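Local coordinates for protein glycosyl hydrolase (Bacteroides ovatus, PDB 3QC2) that is a glycosyl hydrolase-type protein with a five-bladed beta-propeller fold, its precise role not defined, at residues A[19-27]-A[306-314]. Sequence-based numbering, arbitrary orientation.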
loop_
_atom_site.group_PDB
_atom_site.type_symbol
_atom_site.label_atom_id
_atom_site.label_comp_id
_atom_site.label_asym_id
_atom_site.label_seq_id
_atom_site.Cartn_x
_atom_site.Cartn_y
_atom_site.Cartn_z
ATOM N N PHE A 19 3.864 -8.085 -14.418
ATOM C CA PHE A 19 2.816 -8.678 -13.600
ATOM C C PHE A 19 1.621 -8.902 -14.504
ATOM O O PHE A 19 0.959 -7.957 -14.927
ATOM C CB PHE A 19 2.453 -7.760 -12.449
ATOM C CG PHE A 19 3.534 -7.631 -11.417
ATOM C CD1 PHE A 19 4.626 -6.817 -11.637
ATOM C CD2 PHE A 19 3.453 -8.323 -10.220
ATOM C CE1 PHE A 19 5.630 -6.691 -10.673
ATOM C CE2 PHE A 19 4.446 -8.200 -9.259
ATOM C CZ PHE A 19 5.534 -7.381 -9.491
ATOM N N GLU A 20 1.353 -10.160 -14.805
ATOM C CA GLU A 20 0.289 -10.506 -15.709
ATOM C C GLU A 20 -1.003 -10.815 -14.952
ATOM O O GLU A 20 -0.999 -11.548 -13.976
ATOM C CB GLU A 20 0.727 -11.700 -16.572
ATOM C CG GLU A 20 -0.214 -12.010 -17.712
ATOM C CD GLU A 20 0.344 -13.064 -18.679
ATOM O OE1 GLU A 20 1.278 -13.837 -18.282
ATOM O OE2 GLU A 20 -0.163 -13.121 -19.840
ATOM N N ARG A 21 -2.100 -10.235 -15.423
ATOM C CA ARG A 21 -3.416 -10.433 -14.831
ATOM C C ARG A 21 -3.967 -11.800 -15.307
ATOM O O ARG A 21 -4.166 -11.993 -16.499
ATOM C CB ARG A 21 -4.370 -9.303 -15.265
ATOM C CG ARG A 21 -3.878 -7.878 -14.916
ATOM C CD ARG A 21 -4.684 -6.843 -15.644
ATOM N NE ARG A 21 -4.211 -5.464 -15.408
ATOM C CZ ARG A 21 -3.180 -4.884 -16.044
ATOM N NH1 ARG A 21 -2.467 -5.559 -16.946
ATOM N NH2 ARG A 21 -2.849 -3.626 -15.760
ATOM N N PRO A 22 -4.203 -12.753 -14.370
ATOM C CA PRO A 22 -4.724 -14.061 -14.812
ATOM C C PRO A 22 -6.141 -13.947 -15.384
ATOM O O PRO A 22 -6.942 -13.145 -14.886
ATOM C CB PRO A 22 -4.726 -14.903 -13.528
ATOM C CG PRO A 22 -4.001 -14.065 -12.477
ATOM C CD PRO A 22 -4.116 -12.660 -12.901
ATOM N N LYS A 23 -6.436 -14.732 -16.427
ATOM C CA LYS A 23 -7.763 -14.719 -17.070
ATOM C C LYS A 23 -8.920 -15.099 -16.118
ATOM O O LYS A 23 -8.799 -16.016 -15.324
ATOM C CB LYS A 23 -7.791 -15.657 -18.314
ATOM C CG LYS A 23 -7.412 -14.984 -19.696
ATOM C CD LYS A 23 -6.040 -14.321 -19.713
ATOM C CE LYS A 23 -5.690 -13.780 -21.130
ATOM N N ASN A 24 -10.023 -14.346 -16.223
ATOM C CA ASN A 24 -11.282 -14.591 -15.465
ATOM C C ASN A 24 -11.202 -14.635 -13.922
ATOM O O ASN A 24 -12.054 -15.225 -13.269
ATOM C CB ASN A 24 -11.942 -15.870 -15.998
ATOM C CG ASN A 24 -12.291 -15.772 -17.490
ATOM O OD1 ASN A 24 -12.543 -14.669 -18.021
ATOM N ND2 ASN A 24 -12.323 -16.922 -18.166
ATOM N N VAL A 25 -10.201 -13.992 -13.361
ATOM C CA VAL A 25 -10.006 -13.953 -11.919
ATOM C C VAL A 25 -10.379 -12.588 -11.314
ATOM O O VAL A 25 -10.918 -12.516 -10.198
ATOM C CB VAL A 25 -8.525 -14.300 -11.580
ATOM C CG1 VAL A 25 -8.132 -13.793 -10.211
ATOM C CG2 VAL A 25 -8.302 -15.800 -11.715
ATOM N N ASN A 26 -10.097 -11.514 -12.051
ATOM C CA ASN A 26 -10.339 -10.162 -11.556
ATOM C C ASN A 26 -11.726 -9.607 -11.853
ATOM O O ASN A 26 -12.307 -9.910 -12.885
ATOM C CB ASN A 26 -9.276 -9.204 -12.094
ATOM C CG ASN A 26 -7.930 -9.400 -11.433
ATOM O OD1 ASN A 26 -7.821 -9.333 -10.201
ATOM N ND2 ASN A 26 -6.885 -9.609 -12.241
ATOM N N PRO A 27 -12.266 -8.789 -10.931
ATOM C CA PRO A 27 -11.668 -8.378 -9.634
ATOM C C PRO A 27 -11.774 -9.506 -8.598
ATOM O O PRO A 27 -12.778 -10.239 -8.588
ATOM C CB PRO A 27 -12.522 -7.186 -9.219
ATOM C CG PRO A 27 -13.859 -7.442 -9.852
ATOM C CD PRO A 27 -13.609 -8.201 -11.129
ATOM N N PHE A 306 5.164 0.601 -14.954
ATOM C CA PHE A 306 5.252 -0.837 -15.330
ATOM C C PHE A 306 3.902 -1.505 -15.277
ATOM O O PHE A 306 3.725 -2.572 -15.837
ATOM C CB PHE A 306 6.220 -1.591 -14.407
ATOM C CG PHE A 306 5.672 -1.855 -13.028
ATOM C CD1 PHE A 306 5.833 -0.913 -11.994
ATOM C CD2 PHE A 306 5.008 -3.056 -12.746
ATOM C CE1 PHE A 306 5.328 -1.162 -10.702
ATOM C CE2 PHE A 306 4.502 -3.307 -11.469
ATOM C CZ PHE A 306 4.663 -2.349 -10.438
ATOM N N PHE A 307 2.955 -0.873 -14.572
ATOM C CA PHE A 307 1.602 -1.394 -14.412
ATOM C C PHE A 307 0.634 -0.213 -14.383
ATOM O O PHE A 307 0.824 0.726 -13.621
ATOM C CB PHE A 307 1.514 -2.199 -13.109
ATOM C CG PHE A 307 0.280 -3.042 -12.989
ATOM C CD1 PHE A 307 0.221 -4.296 -13.599
ATOM C CD2 PHE A 307 -0.810 -2.611 -12.247
ATOM C CE1 PHE A 307 -0.928 -5.111 -13.485
ATOM C CE2 PHE A 307 -1.961 -3.419 -12.130
ATOM C CZ PHE A 307 -1.998 -4.685 -12.763
ATOM N N ARG A 308 -0.396 -0.264 -15.231
ATOM C CA ARG A 308 -1.399 0.820 -15.321
ATOM C C ARG A 308 -2.772 0.244 -15.668
ATOM O O ARG A 308 -2.877 -0.944 -15.989
ATOM C CB ARG A 308 -0.970 1.844 -16.368
ATOM C CG ARG A 308 -0.901 1.315 -17.796
ATOM C CD ARG A 308 -0.348 2.374 -18.717
ATOM N NE ARG A 308 -0.275 1.936 -20.104
ATOM C CZ ARG A 308 -1.273 2.026 -20.990
ATOM N NH1 ARG A 308 -2.475 2.531 -20.647
ATOM N NH2 ARG A 308 -1.082 1.594 -22.233
ATOM N N PRO A 309 -3.840 1.081 -15.591
ATOM C CA PRO A 309 -5.179 0.592 -15.938
ATOM C C PRO A 309 -5.261 0.111 -17.366
ATOM O O PRO A 309 -4.947 0.862 -18.286
ATOM C CB PRO A 309 -6.068 1.825 -15.728
ATOM C CG PRO A 309 -5.365 2.609 -14.706
ATOM C CD PRO A 309 -3.899 2.414 -14.971
HETATM N N MSE A 310 -5.662 -1.150 -17.545
HETATM C CA MSE A 310 -5.793 -1.764 -18.887
HETATM C C MSE A 310 -7.157 -2.395 -19.121
HETATM O O MSE A 310 -7.702 -2.302 -20.209
HETATM C CB MSE A 310 -4.736 -2.857 -19.075
HETATM C CG MSE A 310 -3.288 -2.381 -19.039
HETATM SE SE MSE A 310 -2.816 -1.229 -20.512
HETATM C CE MSE A 310 -3.257 -2.439 -22.001
ATOM N N ASP A 311 -7.692 -3.060 -18.099
ATOM C CA ASP A 311 -8.958 -3.766 -18.210
ATOM C C ASP A 311 -10.122 -2.990 -17.599
ATOM O O ASP A 311 -9.926 -2.058 -16.804
ATOM C CB ASP A 311 -8.828 -5.149 -17.567
ATOM C CG ASP A 311 -7.774 -6.040 -18.281
ATOM O OD1 ASP A 311 -7.316 -5.668 -19.400
ATOM O OD2 ASP A 311 -7.416 -7.110 -17.721
ATOM N N SER A 312 -11.342 -3.394 -17.980
ATOM C CA SER A 312 -12.561 -2.715 -17.539
ATOM C C SER A 312 -12.779 -2.756 -16.032
ATOM O O SER A 312 -13.310 -1.798 -15.473
ATOM C CB SER A 312 -13.797 -3.277 -18.279
ATOM O OG SER A 312 -13.926 -4.683 -18.098
ATOM N N PHE A 313 -12.355 -3.845 -15.362
ATOM C CA PHE A 313 -12.531 -3.947 -13.881
ATOM C C PHE A 313 -11.696 -2.906 -13.130
ATOM O O PHE A 313 -11.986 -2.599 -11.976
ATOM C CB PHE A 313 -12.236 -5.373 -13.343
ATOM C CG PHE A 313 -10.776 -5.759 -13.367
ATOM C CD1 PHE A 313 -9.943 -5.464 -12.289
ATOM C CD2 PHE A 313 -10.240 -6.431 -14.457
ATOM C CE1 PHE A 313 -8.578 -5.827 -12.313
ATOM C CE2 PHE A 313 -8.876 -6.798 -14.487
ATOM C CZ PHE A 313 -8.054 -6.495 -13.420
ATOM N N GLU A 314 -10.655 -2.381 -13.796
ATOM C CA GLU A 314 -9.799 -1.316 -13.246
ATOM C C GLU A 314 -10.369 0.058 -13.623
ATOM O O GLU A 314 -9.742 1.087 -13.362
ATOM C CB GLU A 314 -8.371 -1.463 -13.783
ATOM C CG GLU A 314 -7.731 -2.795 -13.434
ATOM C CD GLU A 314 -6.495 -3.119 -14.248
ATOM O OE1 GLU A 314 -6.389 -2.681 -15.407
ATOM O OE2 GLU A 314 -5.641 -3.856 -13.737
HETATM O O HOH W 1 3.676 -5.352 -15.339
#
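With CG opposite its carbonyl carbon (chi1 -57°) and the chain straight from there to NE, Arg21 reaches across to the 306-314 loop, where Phe307, its CG opposite the backbone N (chi1 -167°), turns its ring to meet it. Guanidinium and ring lie nearly parallel, planes 16° apart, Arg21 CZ being 3.4 Å from Phe307 CE1; CB of Met310, a selenomethionine, covers the opposite guanidinium face. At the edge, Arg21 NE forms a salt bridge with Glu314 OE2 (2.7 Å), an almost straight bond on the carboxylate's syn side, somewhat tilted out of its plane; Tyr340 also binds this oxygen. Arg21 NH2 also forms a salt bridge with Asp361. The backbone N-H groups of Met310 and Asp311 both reach Glu314 OE1, anchoring the carboxylate to its own loop. In this family of five-bladed beta-propellers, 19-27 is irregular and 306-314 a loop ending in a 3-10 turn at 312-314; both pack beside strands 335-342 and 346-352. Asn26 CB sits over the Phe313 ring in a CH-pi contact, 3.3 Å from the centroid, while its OD1 accepts from Val349 N; Glu314 CG covers the other ring face. Beyond Phe307, Phe19 CD1 packs against Phe306 CE2 (3.5 Å), and a water joins Phe19 N to Phe306 O.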